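Local coordinates for protein BT_4661 (Bacteroides thetaiotaomicron, PDB 4AK2) that binds heparin and heparan sulfate as a SusE-like surface glycan-binding protein, of which this fragment is the ligand-binding domain, at residues 62-65 / 66-69; 133-136 / 137-140; 220-224 / 225-229; 183-186 / 187-191. One frame throughout, in Å; residues are numbered along the deposited sequence.

Contact 1: 62-65 / 66-69; sequences KHNP and NNTK. With SGN (2-deoxy-6-O-sulfo-2-(sulfoamino)-alpha-D-glucopyranose), chain B.
The amides of Asn64 and Asn67 meet with their planes 56° apart, CB of Asn64 resting 3.4 Å from Asn67 OD1. The same CB covers one face of the His63 imidazole, 3.6 Å above its centre. Phe165 packs edge-to-face with that ring, and ND1 is hydrogen-bonded to Tyr167 OH. Asn64, entered through a cis peptide bond, sends its amide forward over the turn because CG is anti to the backbone N (chi1 -176°). OD1 then accepts from Asn66 N at 3.0 Å, tilted from the carbonyl plane. This is an Asx turn, laid over a type I beta turn that leaves strand 56-63 just after the classic bulge at Lys62 and His63. The backbone O of Asn64 takes two donors, Thr68 N at 2.8 Å and Asn67 N at 3.2 Å, the latter from above the carbonyl plane. An alanine at Asn64 offers Asn66 N no side-chain acceptor, and the turn is likely to be less firmly set. Thr68 OG1 donates to Asn67 OD1 over 3.0 Å, which fixes the amide's rotation. Asn67 ND2 thereby faces the glycan, making a weak 3.0 Å bond to O2S of the SGN N-sulfate; Lys85 NZ is hydrogen-bonded to the same sugar.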
ATOM      1  N   LYS A  62       9.465   6.342   1.642  1.00 14.18           N
ATOM      2  CA  LYS A  62       8.203   7.049   1.881  1.00 13.95           C
ATOM      3  C   LYS A  62       7.532   6.662   3.179  1.00 15.40           C
ATOM      4  O   LYS A  62       7.135   7.529   3.958  1.00 16.27           O
ATOM      5  CB  LYS A  62       7.214   6.854   0.712  1.00 16.35           C
ATOM      6  CG  LYS A  62       7.823   7.289  -0.600  1.00 19.16           C
ATOM      7  CD  LYS A  62       8.194   8.756  -0.638  1.00 27.43           C
ATOM      8  CE  LYS A  62       6.957   9.622  -0.680  1.00 27.67           C
ATOM      9  NZ  LYS A  62       7.325  10.980  -1.172  1.00 36.46           N
ATOM     10  N   HIS A  63       7.413   5.370   3.443  1.00 14.32           N
ATOM     11  CA  HIS A  63       6.729   4.889   4.638  1.00 14.87           C
ATOM     12  C   HIS A  63       7.515   3.784   5.307  1.00 15.05           C
ATOM     13  O   HIS A  63       8.018   2.895   4.629  1.00 14.28           O
ATOM     14  CB  HIS A  63       5.305   4.407   4.291  1.00 13.58           C
ATOM     15  CG  HIS A  63       4.454   4.266   5.528  1.00 13.25           C
ATOM     16  ND1 HIS A  63       3.980   5.364   6.190  1.00 13.96           N
ATOM     17  CD2 HIS A  63       4.099   3.170   6.285  1.00 14.36           C
ATOM     18  CE1 HIS A  63       3.340   4.972   7.312  1.00 16.07           C
ATOM     19  NE2 HIS A  63       3.392   3.625   7.366  1.00 15.19           N
ATOM     20  N   ASN A  64       7.708   3.797   6.643  1.00 16.89           N
ATOM     21  CA  ASN A  64       7.157   4.747   7.620  1.00 18.04           C
ATOM     22  C   ASN A  64       8.272   5.737   7.993  1.00 17.31           C
ATOM     23  O   ASN A  64       9.360   5.332   8.452  1.00 17.44           O
ATOM     24  CB  ASN A  64       6.740   3.934   8.862  1.00 20.18           C
ATOM     25  CG  ASN A  64       6.057   4.759   9.939  1.00 20.06           C
ATOM     26  OD1 ASN A  64       6.275   5.963  10.101  1.00 23.54           O
ATOM     27  ND2 ASN A  64       5.191   4.088  10.695  1.00 23.63           N
ATOM     28  N   PRO A  65       8.028   7.036   7.775  1.00 21.12           N
ATOM     29  CA  PRO A  65       9.106   7.980   7.992  1.00 22.93           C
ATOM     30  C   PRO A  65       9.609   7.998   9.460  1.00 22.01           C
ATOM     31  O   PRO A  65      10.751   8.399   9.701  1.00 25.92           O
ATOM     32  CB  PRO A  65       8.482   9.325   7.561  1.00 25.19           C
ATOM     33  CG  PRO A  65       7.010   9.124   7.767  1.00 26.15           C
ATOM     34  CD  PRO A  65       6.756   7.690   7.420  1.00 21.98           C
ATOM     35  N   ASN A  66       8.783   7.534  10.409  1.00 21.03           N
ATOM     36  CA  ASN A  66       9.125   7.622  11.858  1.00 19.96           C
ATOM     37  C   ASN A  66      10.194   6.603  12.250  1.00 22.96           C
ATOM     38  O   ASN A  66      10.907   6.776  13.218  1.00 25.64           O
ATOM     39  CB  ASN A  66       7.875   7.363  12.730  1.00 24.57           C
ATOM     40  CG  ASN A  66       6.804   8.414  12.554  1.00 21.08           C
ATOM     41  OD1 ASN A  66       5.645   8.101  12.138  1.00 30.17           O
ATOM     42  ND2 ASN A  66       7.204   9.647  12.672  1.00 23.92           N
ATOM     43  N   ASN A  67      10.338   5.535  11.472  1.00 20.23           N
ATOM     44  CA  ASN A  67      11.190   4.413  11.875  1.00 20.53           C
ATOM     45  C   ASN A  67      11.874   3.597  10.778  1.00 18.17           C
ATOM     46  O   ASN A  67      12.670   2.736  11.098  1.00 22.56           O
ATOM     47  CB  ASN A  67      10.426   3.468  12.826  1.00 19.73           C
ATOM     48  CG  ASN A  67       9.109   2.970  12.223  1.00 18.91           C
ATOM     49  OD1 ASN A  67       9.036   2.620  11.039  1.00 19.78           O
ATOM     50  ND2 ASN A  67       8.067   2.884  13.049  1.00 25.79           N
ATOM     51  N   THR A  68      11.530   3.815   9.504  1.00 17.12           N
ATOM     52  CA  THR A  68      12.095   2.994   8.450  1.00 17.23           C
ATOM     53  C   THR A  68      13.086   3.790   7.631  1.00 17.58           C
ATOM     54  O   THR A  68      12.904   5.000   7.448  1.00 18.65           O
ATOM     55  CB  THR A  68      10.950   2.541   7.491  1.00 16.69           C
ATOM     56  OG1 THR A  68       9.857   1.994   8.266  1.00 18.66           O
ATOM     57  CG2 THR A  68      11.442   1.470   6.514  1.00 18.17           C
ATOM     58  N   LYS A  69      14.135   3.116   7.150  1.00 16.80           N
ATOM     59  CA  LYS A  69      15.082   3.715   6.236  1.00 18.46           C
ATOM     60  C   LYS A  69      15.287   2.781   5.029  1.00 16.98           C
ATOM     61  O   LYS A  69      15.026   1.577   5.129  1.00 17.00           O
ATOM     62  CB  LYS A  69      16.412   3.956   6.966  1.00 21.33           C
ATOM     63  CG  LYS A  69      16.304   4.985   8.125  1.00 23.09           C
TER
HETATM   64  C1  SGN B   5       4.375   3.999  17.119  1.00 20.31           C
HETATM   65  C2  SGN B   5       4.852   2.577  16.806  1.00 20.62           C
HETATM   66  C3  SGN B   5       5.008   1.760  18.074  1.00 22.81           C
HETATM   67  C4  SGN B   5       5.924   2.512  19.037  1.00 18.92           C
HETATM   68  C5  SGN B   5       5.440   3.964  19.277  1.00 19.45           C
HETATM   69  C6  SGN B   5       6.426   4.806  20.029  1.00 20.05           C
HETATM   70  N2  SGN B   5       3.926   1.897  15.933  1.00 20.97           N
HETATM   71  O3  SGN B   5       5.663   0.534  17.735  1.00 25.46           O
HETATM   72  O4  SGN B   5       5.885   1.937  20.354  1.00 21.81           O
HETATM   73  O5  SGN B   5       5.286   4.633  18.005  1.00 20.15           O
HETATM   74  O6  SGN B   5       7.695   4.748  19.363  1.00 20.28           O
HETATM   75  S1  SGN B   5       3.915   2.116  14.347  1.00 28.28           S
HETATM   76  O1S SGN B   5       3.243   3.357  14.085  1.00 41.61           O
HETATM   77  O2S SGN B   5       5.303   2.125  13.980  1.00 34.60           O
HETATM   78  O3S SGN B   5       3.032   0.929  13.723  1.00 28.96           O
HETATM   79  S2  SGN B   5       8.918   5.308  20.170  1.00 23.21           S
HETATM   80  O4S SGN B   5       9.129   4.610  21.455  1.00 26.71           O
HETATM   81  O5S SGN B   5       8.558   6.820  20.551  1.00 27.19           O
HETATM   82  O6S SGN B   5      10.018   5.221  19.236  1.00 29.94           O

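Contact 2: 133-136 / 137-140; sequences QVNP and ARGG
Asn135 is the hub of this turn, and hydrogen bonds account for most of its hold on the residues that follow. Its side-chain OD1 accepts from Ala137 N at 2.8 Å, the donor standing 32° from the carbonyl plane. CG lies opposite the backbone N about the CA-CB bond (chi1 177°), which carries the amide forward past Pro136 to reach that N-H. The main-chain O of Asn135 is gripped mainly by Gly139 N, 2.8 Å away and nearly in line with the carbonyl bond; Arg138 N adds a weak bond to the same oxygen. A water spans the mouth of the loop, accepting from Asn135 N at 2.9 Å and donating to Gly139 O at 2.8 Å.

Van der Waals packing fills in the rest. The CG2 branch of Val134 presses on the backbone of the returning chain, 3.6 Å from Gly139 C. Near the apex, ND2 of Asn135 lies 3.7 Å from Arg138 CD, amide and guanidinium planes being steeply inclined to each other. Pro136 packs instead on Trp236 and Tyr242.

Gly139 has a positive phi (71°), a backbone shape that favours glycine, and through it the chain passes into strand 140-141. The whole is an Asx-Pro turn superposed on a type I beta turn and a wider alpha turn, linking strand 131-134 to strand 140-141.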
ATOM      1  N   GLN A 133      -4.203  -2.792  -5.983  1.00 11.55           N
ATOM      2  CA  GLN A 133      -4.188  -1.848  -7.059  1.00 12.14           C
ATOM      3  C   GLN A 133      -5.611  -1.586  -7.502  1.00 12.70           C
ATOM      4  O   GLN A 133      -6.292  -2.528  -7.993  1.00 17.52           O
ATOM      5  CB  GLN A 133      -3.369  -2.392  -8.236  1.00 12.96           C
ATOM      6  CG  GLN A 133      -1.889  -2.514  -7.822  1.00 12.78           C
ATOM      7  CD  GLN A 133      -1.039  -3.003  -8.990  1.00 13.34           C
ATOM      8  OE1 GLN A 133      -1.317  -4.062  -9.558  1.00 14.86           O
ATOM      9  NE2 GLN A 133       0.019  -2.263  -9.320  1.00 15.31           N
ATOM     10  N   VAL A 134      -6.110  -0.375  -7.300  1.00 10.95           N
ATOM     11  CA  VAL A 134      -7.500  -0.052  -7.517  1.00 11.30           C
ATOM     12  C   VAL A 134      -7.661   1.194  -8.358  1.00 11.20           C
ATOM     13  O   VAL A 134      -6.908   2.181  -8.215  1.00 11.18           O
ATOM     14  CB  VAL A 134      -8.231   0.070  -6.142  1.00 11.51           C
ATOM     15  CG1 VAL A 134      -7.725   1.289  -5.317  1.00 12.44           C
ATOM     16  CG2 VAL A 134      -9.744   0.161  -6.339  1.00 13.11           C
ATOM     17  N   ASN A 135      -8.670   1.207  -9.223  1.00 11.34           N
ATOM     18  CA  ASN A 135      -9.009   2.380 -10.015  1.00 11.90           C
ATOM     19  C   ASN A 135      -9.994   3.217  -9.182  1.00 12.00           C
ATOM     20  O   ASN A 135     -11.073   2.741  -8.871  1.00 13.59           O
ATOM     21  CB  ASN A 135      -9.680   1.920 -11.312  1.00 13.77           C
ATOM     22  CG  ASN A 135     -10.142   3.063 -12.186  1.00 13.78           C
ATOM     23  OD1 ASN A 135     -10.333   4.191 -11.758  1.00 16.72           O
ATOM     24  ND2 ASN A 135     -10.274   2.774 -13.468  1.00 26.75           N
ATOM     25  N   PRO A 136      -9.623   4.439  -8.767  1.00 12.38           N
ATOM     26  CA  PRO A 136     -10.495   5.226  -7.894  1.00 12.84           C
ATOM     27  C   PRO A 136     -11.794   5.650  -8.555  1.00 12.89           C
ATOM     28  O   PRO A 136     -12.723   6.006  -7.845  1.00 15.56           O
ATOM     29  CB  PRO A 136      -9.625   6.448  -7.545  1.00 13.29           C
ATOM     30  CG  PRO A 136      -8.715   6.597  -8.740  1.00 13.68           C
ATOM     31  CD  PRO A 136      -8.383   5.162  -9.118  1.00 13.72           C
ATOM     32  N   ALA A 137     -11.896   5.627  -9.884  1.00 13.02           N
ATOM     33  CA  ALA A 137     -13.185   5.921 -10.520  1.00 13.80           C
ATOM     34  C   ALA A 137     -14.164   4.764 -10.317  1.00 16.67           C
ATOM     35  O   ALA A 137     -15.316   4.994 -10.104  1.00 27.32           O
ATOM     36  CB  ALA A 137     -13.014   6.246 -12.013  1.00 15.52           C
ATOM     37  N   ARG A 138     -13.674   3.545 -10.412  1.00 14.33           N
ATOM     38  CA  ARG A 138     -14.494   2.348 -10.416  1.00 14.78           C
ATOM     39  C   ARG A 138     -14.630   1.706  -9.037  1.00 13.81           C
ATOM     40  O   ARG A 138     -15.600   1.008  -8.762  1.00 17.63           O
ATOM     41  CB  ARG A 138     -13.925   1.352 -11.435  1.00 17.11           C
ATOM     42  CG  ARG A 138     -13.953   1.941 -12.855  1.00 20.85           C
ATOM     43  CD  ARG A 138     -13.436   0.989 -13.934  1.00 23.35           C
ATOM     44  NE  ARG A 138     -14.407  -0.058 -14.250  1.00 25.29           N
ATOM     45  CZ  ARG A 138     -15.477   0.094 -15.048  1.00 27.35           C
ATOM     46  NH1 ARG A 138     -15.743   1.253 -15.645  1.00 24.39           N
ATOM     47  NH2 ARG A 138     -16.283  -0.943 -15.279  1.00 29.13           N
ATOM     48  N   GLY A 139     -13.659   1.931  -8.163  1.00 13.96           N
ATOM     49  CA  GLY A 139     -13.633   1.205  -6.918  1.00 13.95           C
ATOM     50  C   GLY A 139     -13.260  -0.248  -7.139  1.00 12.38           C
ATOM     51  O   GLY A 139     -12.955  -0.686  -8.260  1.00 14.13           O
ATOM     52  N   GLY A 140     -13.326  -1.036  -6.087  1.00 12.65           N
ATOM     53  CA  GLY A 140     -13.067  -2.465  -6.182  1.00 12.84           C
ATOM     54  C   GLY A 140     -12.829  -3.075  -4.819  1.00 10.85           C
ATOM     55  O   GLY A 140     -13.073  -2.430  -3.799  1.00 13.96           O
TER
HETATM   56  O   HOH W   1     -10.485  -1.019  -9.602  1.00 17.10           O

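Contact 3: 220-224 / 225-229; sequences GYIDQ and TDFKV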
ATOM      1  N   GLY A 220     -14.002   3.630   2.129  1.00 11.73           N
ATOM      2  CA  GLY A 220     -13.633   2.248   2.021  1.00 12.42           C
ATOM      3  C   GLY A 220     -13.966   1.550   3.317  1.00 11.56           C
ATOM      4  O   GLY A 220     -14.306   2.217   4.305  1.00 12.62           O
ATOM      5  N   TYR A 221     -13.911   0.223   3.329  1.00 11.35           N
ATOM      6  CA  TYR A 221     -14.220  -0.531   4.549  1.00 11.78           C
ATOM      7  C   TYR A 221     -13.787  -1.971   4.340  1.00 11.49           C
ATOM      8  O   TYR A 221     -13.711  -2.442   3.202  1.00 12.55           O
ATOM      9  CB  TYR A 221     -15.730  -0.477   4.907  1.00 12.71           C
ATOM     10  CG  TYR A 221     -16.589  -1.138   3.881  1.00 12.43           C
ATOM     11  CD1 TYR A 221     -17.004  -0.420   2.766  1.00 13.68           C
ATOM     12  CD2 TYR A 221     -16.936  -2.479   3.996  1.00 14.43           C
ATOM     13  CE1 TYR A 221     -17.789  -1.031   1.782  1.00 15.10           C
ATOM     14  CE2 TYR A 221     -17.702  -3.111   3.006  1.00 14.37           C
ATOM     15  CZ  TYR A 221     -18.145  -2.374   1.912  1.00 14.65           C
ATOM     16  OH  TYR A 221     -18.897  -2.993   0.926  1.00 19.65           O
ATOM     17  N   ILE A 222     -13.644  -2.703   5.422  1.00 11.32           N
ATOM     18  CA  ILE A 222     -13.397  -4.141   5.389  1.00 11.75           C
ATOM     19  C   ILE A 222     -14.689  -4.873   5.616  1.00 12.90           C
ATOM     20  O   ILE A 222     -15.416  -4.590   6.569  1.00 13.55           O
ATOM     21  CB  ILE A 222     -12.336  -4.504   6.459  1.00 11.68           C
ATOM     22  CG1 ILE A 222     -11.020  -3.798   6.124  1.00 13.23           C
ATOM     23  CG2 ILE A 222     -12.157  -6.027   6.554  1.00 12.00           C
ATOM     24  CD1 ILE A 222      -9.978  -3.934   7.221  1.00 13.54           C
ATOM     25  N   ASP A 223     -14.994  -5.842   4.751  1.00 12.72           N
ATOM     26  CA  ASP A 223     -16.214  -6.650   4.994  1.00 14.01           C
ATOM     27  C   ASP A 223     -15.924  -7.732   6.051  1.00 12.81           C
ATOM     28  O   ASP A 223     -14.767  -8.177   6.216  1.00 14.90           O
ATOM     29  CB  ASP A 223     -16.765  -7.219   3.695  1.00 15.53           C
ATOM     30  CG  ASP A 223     -16.042  -8.460   3.264  1.00 15.42           C
ATOM     31  OD1 ASP A 223     -16.279  -9.537   3.859  1.00 18.27           O
ATOM     32  OD2 ASP A 223     -15.249  -8.369   2.304  1.00 16.77           O
ATOM     33  N   GLN A 224     -16.963  -8.162   6.772  1.00 14.49           N
ATOM     34  CA  GLN A 224     -16.788  -9.110   7.892  1.00 14.28           C
ATOM     35  C   GLN A 224     -17.036 -10.581   7.518  1.00 14.91           C
ATOM     36  O   GLN A 224     -17.207 -11.410   8.424  1.00 17.82           O
ATOM     37  CB  GLN A 224     -17.635  -8.660   9.121  1.00 14.25           C
ATOM     38  CG  GLN A 224     -17.350  -7.197   9.452  1.00 13.96           C
ATOM     39  CD  GLN A 224     -15.892  -6.903   9.787  1.00 13.64           C
ATOM     40  OE1 GLN A 224     -15.302  -7.580  10.613  1.00 14.59           O
ATOM     41  NE2 GLN A 224     -15.327  -5.896   9.133  1.00 12.98           N
ATOM     42  N   THR A 225     -17.090 -10.881   6.216  1.00 15.99           N
ATOM     43  CA  THR A 225     -17.303 -12.245   5.725  1.00 18.18           C
ATOM     44  C   THR A 225     -15.994 -12.843   5.227  1.00 16.25           C
ATOM     45  O   THR A 225     -15.567 -13.934   5.649  1.00 18.66           O
ATOM     46  CB  THR A 225     -18.390 -12.256   4.604  1.00 20.50           C
ATOM     47  OG1 THR A 225     -19.615 -11.826   5.212  1.00 28.38           O
ATOM     48  CG2 THR A 225     -18.585 -13.630   4.050  1.00 24.36           C
ATOM     49  N   ASP A 226     -15.372 -12.103   4.312  1.00 16.43           N
ATOM     50  CA  ASP A 226     -14.109 -12.496   3.687  1.00 16.42           C
ATOM     51  C   ASP A 226     -12.941 -11.577   4.041  1.00 13.51           C
ATOM     52  O   ASP A 226     -11.803 -11.914   3.716  1.00 14.48           O
ATOM     53  CB  ASP A 226     -14.286 -12.550   2.150  1.00 20.19           C
ATOM     54  CG  ASP A 226     -15.361 -13.498   1.716  1.00 22.56           C
ATOM     55  OD1 ASP A 226     -15.372 -14.632   2.229  1.00 28.19           O
ATOM     56  OD2 ASP A 226     -16.175 -13.078   0.867  1.00 30.34           O
ATOM     57  N   PHE A 227     -13.216 -10.419   4.673  1.00 14.50           N
ATOM     58  CA  PHE A 227     -12.158  -9.514   5.172  1.00 12.77           C
ATOM     59  C   PHE A 227     -11.382  -8.848   4.049  1.00 11.88           C
ATOM     60  O   PHE A 227     -10.259  -8.429   4.221  1.00 13.23           O
ATOM     61  CB  PHE A 227     -11.275 -10.233   6.205  1.00 13.44           C
ATOM     62  CG  PHE A 227     -12.108 -10.864   7.292  1.00 13.00           C
ATOM     63  CD1 PHE A 227     -12.839 -10.043   8.164  1.00 14.41           C
ATOM     64  CD2 PHE A 227     -12.268 -12.244   7.370  1.00 13.69           C
ATOM     65  CE1 PHE A 227     -13.676 -10.596   9.131  1.00 15.75           C
ATOM     66  CE2 PHE A 227     -13.112 -12.810   8.314  1.00 14.49           C
ATOM     67  CZ  PHE A 227     -13.817 -11.987   9.186  1.00 16.49           C
ATOM     68  N   LYS A 228     -12.006  -8.721   2.872  1.00 12.57           N
ATOM     69  CA  LYS A 228     -11.446  -7.906   1.803  1.00 12.24           C
ATOM     70  C   LYS A 228     -11.593  -6.434   2.169  1.00 11.93           C
ATOM     71  O   LYS A 228     -12.558  -6.020   2.834  1.00 12.78           O
ATOM     72  CB  LYS A 228     -12.207  -8.139   0.502  1.00 13.08           C
ATOM     73  CG  LYS A 228     -12.149  -9.584  -0.030  1.00 13.45           C
ATOM     74  CD  LYS A 228     -12.968  -9.734  -1.303  1.00 14.05           C
ATOM     75  CE  LYS A 228     -12.850 -11.134  -1.872  1.00 17.78           C
ATOM     76  NZ  LYS A 228     -13.642 -11.233  -3.143  1.00 21.21           N
ATOM     77  N   VAL A 229     -10.639  -5.634   1.709  1.00 11.77           N
ATOM     78  CA  VAL A 229     -10.787  -4.186   1.751  1.00 10.87           C
ATOM     79  C   VAL A 229     -11.581  -3.740   0.502  1.00 10.49           C
ATOM     80  O   VAL A 229     -11.188  -4.083  -0.606  1.00 12.28           O
ATOM     81  CB  VAL A 229      -9.434  -3.429   1.800  1.00 11.51           C
ATOM     82  CG1 VAL A 229      -9.660  -1.924   1.702  1.00 14.19           C
ATOM     83  CG2 VAL A 229      -8.624  -3.800   3.048  1.00 13.55           C
TER
HETATM   84  O   HOH W   2     -16.308 -10.171   0.404  1.00 35.45           O
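Asp223 holds CG between its own backbone N and carbonyl carbon (chi1 81°), which folds the carboxylate inward over the N-H groups of Thr225, Asp226 and Phe227. The setting is the loop of a beta hairpin joining strands 220-222 and 229-231. Ile222 and Val229 form an antiparallel non-hydrogen-bonded pair, Ile222 CG1 touching Val229 CG2 at 3.9 Å, and beyond them Asp223 N donates to Lys228 O at 3.1 Å. OD1 of Asp223 gathers three donors: Thr225 N on the anti lone pair and Asp226 N on the syn one, each at 2.8 Å, and Phe227 N at 3.3 Å from above the carboxylate plane. OD2 is hydrogen-bonded to His230 NE2 and takes a weak bond from Lys228 N, while a water links it to Asp226 OD2. A leucine in place of Asp223 has no acceptor for these three N-H groups, and the loop would probably be freer to shift. Lys228 runs alongside Asp223 but forms its salt bridge with Glu141. Phe227, at a positive phi of 69°, brings its ring back beside Gln224, the amide and ring planes nearly perpendicular; Gln224 NE2 donates to Ile222 O and to Leu158 O. Gln224 OE1 ends in the plane of the ring, at its edge, 3.7 Å from Phe227 CE1.

Contact 4: 183-186 / 187-191; sequences KVDN and FLSEM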
ATOM      1  N   LYS A 183      -4.982  19.640  12.565  1.00 27.31           N
ATOM      2  CA  LYS A 183      -4.433  20.944  12.124  1.00 33.60           C
ATOM      3  C   LYS A 183      -3.502  20.862  10.918  1.00 33.55           C
ATOM      4  O   LYS A 183      -2.805  21.824  10.592  1.00 50.14           O
ATOM      5  CB  LYS A 183      -3.751  21.744  13.276  1.00 34.31           C
ATOM      6  N   VAL A 184      -3.495  19.702  10.247  1.00 21.80           N
ATOM      7  CA  VAL A 184      -2.740  19.552   9.015  1.00 22.17           C
ATOM      8  C   VAL A 184      -3.746  19.401   7.875  1.00 17.27           C
ATOM      9  O   VAL A 184      -4.591  18.516   7.917  1.00 20.63           O
ATOM     10  CB  VAL A 184      -1.775  18.340   9.071  1.00 19.43           C
ATOM     11  CG1 VAL A 184      -1.034  18.187   7.759  1.00 21.20           C
ATOM     12  CG2 VAL A 184      -0.781  18.495  10.229  1.00 21.67           C
ATOM     13  N   ASP A 185      -3.643  20.271   6.861  1.00 20.07           N
ATOM     14  CA  ASP A 185      -4.449  20.214   5.647  1.00 22.23           C
ATOM     15  C   ASP A 185      -3.694  19.426   4.594  1.00 19.32           C
ATOM     16  O   ASP A 185      -2.685  19.876   4.053  1.00 25.05           O
ATOM     17  CB  ASP A 185      -4.712  21.627   5.128  1.00 26.38           C
ATOM     18  CG  ASP A 185      -5.551  22.440   6.090  1.00 30.64           C
ATOM     19  OD1 ASP A 185      -6.612  21.920   6.500  1.00 39.18           O
ATOM     20  OD2 ASP A 185      -5.172  23.593   6.430  1.00 39.53           O
ATOM     21  N   ASN A 186      -4.179  18.232   4.295  1.00 16.56           N
ATOM     22  CA  ASN A 186      -3.519  17.398   3.293  1.00 16.05           C
ATOM     23  C   ASN A 186      -4.549  16.535   2.587  1.00 15.04           C
ATOM     24  O   ASN A 186      -5.766  16.729   2.788  1.00 16.01           O
ATOM     25  CB  ASN A 186      -2.357  16.576   3.899  1.00 15.28           C
ATOM     26  CG  ASN A 186      -2.775  15.677   5.042  1.00 15.62           C
ATOM     27  OD1 ASN A 186      -3.962  15.370   5.230  1.00 16.18           O
ATOM     28  ND2 ASN A 186      -1.783  15.272   5.865  1.00 16.51           N
ATOM     29  N   PHE A 187      -4.100  15.602   1.739  1.00 13.67           N
ATOM     30  CA  PHE A 187      -5.071  14.878   0.929  1.00 12.95           C
ATOM     31  C   PHE A 187      -6.019  14.099   1.837  1.00 12.57           C
ATOM     32  O   PHE A 187      -7.244  14.055   1.574  1.00 13.91           O
ATOM     33  CB  PHE A 187      -4.398  13.997  -0.103  1.00 13.74           C
ATOM     34  CG  PHE A 187      -5.369  13.402  -1.070  1.00 12.73           C
ATOM     35  CD1 PHE A 187      -6.118  14.226  -1.917  1.00 14.93           C
ATOM     36  CD2 PHE A 187      -5.555  12.024  -1.146  1.00 12.65           C
ATOM     37  CE1 PHE A 187      -7.028  13.701  -2.834  1.00 14.76           C
ATOM     38  CE2 PHE A 187      -6.452  11.498  -2.074  1.00 13.42           C
ATOM     39  CZ  PHE A 187      -7.194  12.325  -2.912  1.00 14.89           C
ATOM     40  N   LEU A 188      -5.478  13.488   2.903  1.00 13.20           N
ATOM     41  CA  LEU A 188      -6.352  12.709   3.781  1.00 14.14           C
ATOM     42  C   LEU A 188      -7.336  13.565   4.551  1.00 13.33           C
ATOM     43  O   LEU A 188      -8.470  13.153   4.752  1.00 14.41           O
ATOM     44  CB  LEU A 188      -5.583  11.813   4.731  1.00 14.18           C
ATOM     45  CG  LEU A 188      -4.925  10.625   4.025  1.00 13.37           C
ATOM     46  CD1 LEU A 188      -4.173   9.810   5.064  1.00 15.47           C
ATOM     47  CD2 LEU A 188      -5.915   9.695   3.303  1.00 16.42           C
ATOM     48  N   SER A 189      -6.943  14.753   5.022  1.00 13.87           N
ATOM     49  CA  SER A 189      -7.939  15.578   5.694  1.00 15.67           C
ATOM     50  C   SER A 189      -9.038  16.009   4.741  1.00 15.69           C
ATOM     51  O   SER A 189     -10.197  16.093   5.114  1.00 16.68           O
ATOM     52  CB  SER A 189      -7.319  16.775   6.447  1.00 16.07           C
ATOM     53  OG  SER A 189      -6.745  17.704   5.534  1.00 18.26           O
ATOM     54  N   GLU A 190      -8.670  16.265   3.493  1.00 15.40           N
ATOM     55  CA  GLU A 190      -9.653  16.638   2.493  1.00 14.74           C
ATOM     56  C   GLU A 190     -10.621  15.433   2.238  1.00 14.32           C
ATOM     57  O   GLU A 190     -11.861  15.595   2.215  1.00 15.84           O
ATOM     58  CB  GLU A 190      -8.973  17.065   1.201  1.00 18.37           C
ATOM     59  CG  GLU A 190     -10.001  17.508   0.194  1.00 19.68           C
ATOM     60  CD  GLU A 190      -9.408  18.054  -1.086  1.00 23.33           C
ATOM     61  OE1 GLU A 190      -8.210  18.421  -1.094  1.00 25.53           O
ATOM     62  OE2 GLU A 190     -10.158  18.133  -2.082  1.00 26.68           O
ATOM     63  N   MET A 191     -10.074  14.225   2.067  1.00 14.17           N
ATOM     64  CA  MET A 191     -10.903  13.030   1.923  1.00 14.86           C
ATOM     65  C   MET A 191     -11.806  12.835   3.138  1.00 14.72           C
ATOM     66  O   MET A 191     -13.008  12.566   3.007  1.00 15.00           O
ATOM     67  CB  MET A 191     -10.038  11.802   1.685  1.00 15.50           C
ATOM     68  CG  MET A 191      -9.375  11.774   0.309  1.00 14.71           C
ATOM     69  SD  MET A 191     -10.500  11.883  -1.096  1.00 16.31           S
ATOM     70  CE  MET A 191     -10.441  13.641  -1.513  1.00 20.36           C
TER
HETATM   71  O   HOH W   3      -8.444  19.691   4.697  1.00 38.22           O
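Asn186 and Ser189 point their polar ends at each other's backbones in a reciprocal pair of bonds, the capping box. From the N-cap position, Asn186 places CG between its backbone N and carbonyl carbon (chi1 58°), so that OD1 hangs over the first turn and accepts from Ser189 N at 3.1 Å, almost in line with the side-chain C=O. In return Ser189 OG, turned back toward the chain leading into the helix, accepts from Asn186 N over 2.9 Å with an angle of 165° at the hydrogen. The two side chains thus each serve the other's backbone N-H at the helix start. The first regular helical bond runs alongside, Glu190 N to Asn186 O at 3.0 Å. A water at 2.7 Å from Ser189 OG also reaches Asp185 OD1, though weakly.

Phe187 receives Met191 CG over one face of its ring, 3.8 Å above the plane and toward the rim, and also stacks with His175. Asn186 ND2 is tied to Ala179 O, anchoring the cap to strand 178-179, and Glu190 OE2 bonds to Asn238. Leu188 lies on Phe164 and Tyr166, seating the start of helix 187-195 against strand 163-168.

How the contacts relate
Along the chain the order is contact 1, contact 2, contact 4, contact 3, each closing before the next opens. Contact 1 lies at the end of strand 56-63, one of the two edge strands of the four-stranded sheet, on the opposite side of the chain's centre from contacts 2 and 3, whose centres are 26 and 27 Å away from its own. Contacts 2 and 3 are 15 Å apart between centres and share the small antiparallel sheet: strand 140-141, which contact 2 enters, pairs with strand 229-231, which contact 3 enters. Contact 4 starts helix 187-195, about 9 Å from contact 1 at the nearest atoms. Asn64 and Asn67 put contact 1 in the glycan pocket; contacts 2 and 3 are turns and contact 4 a helix start.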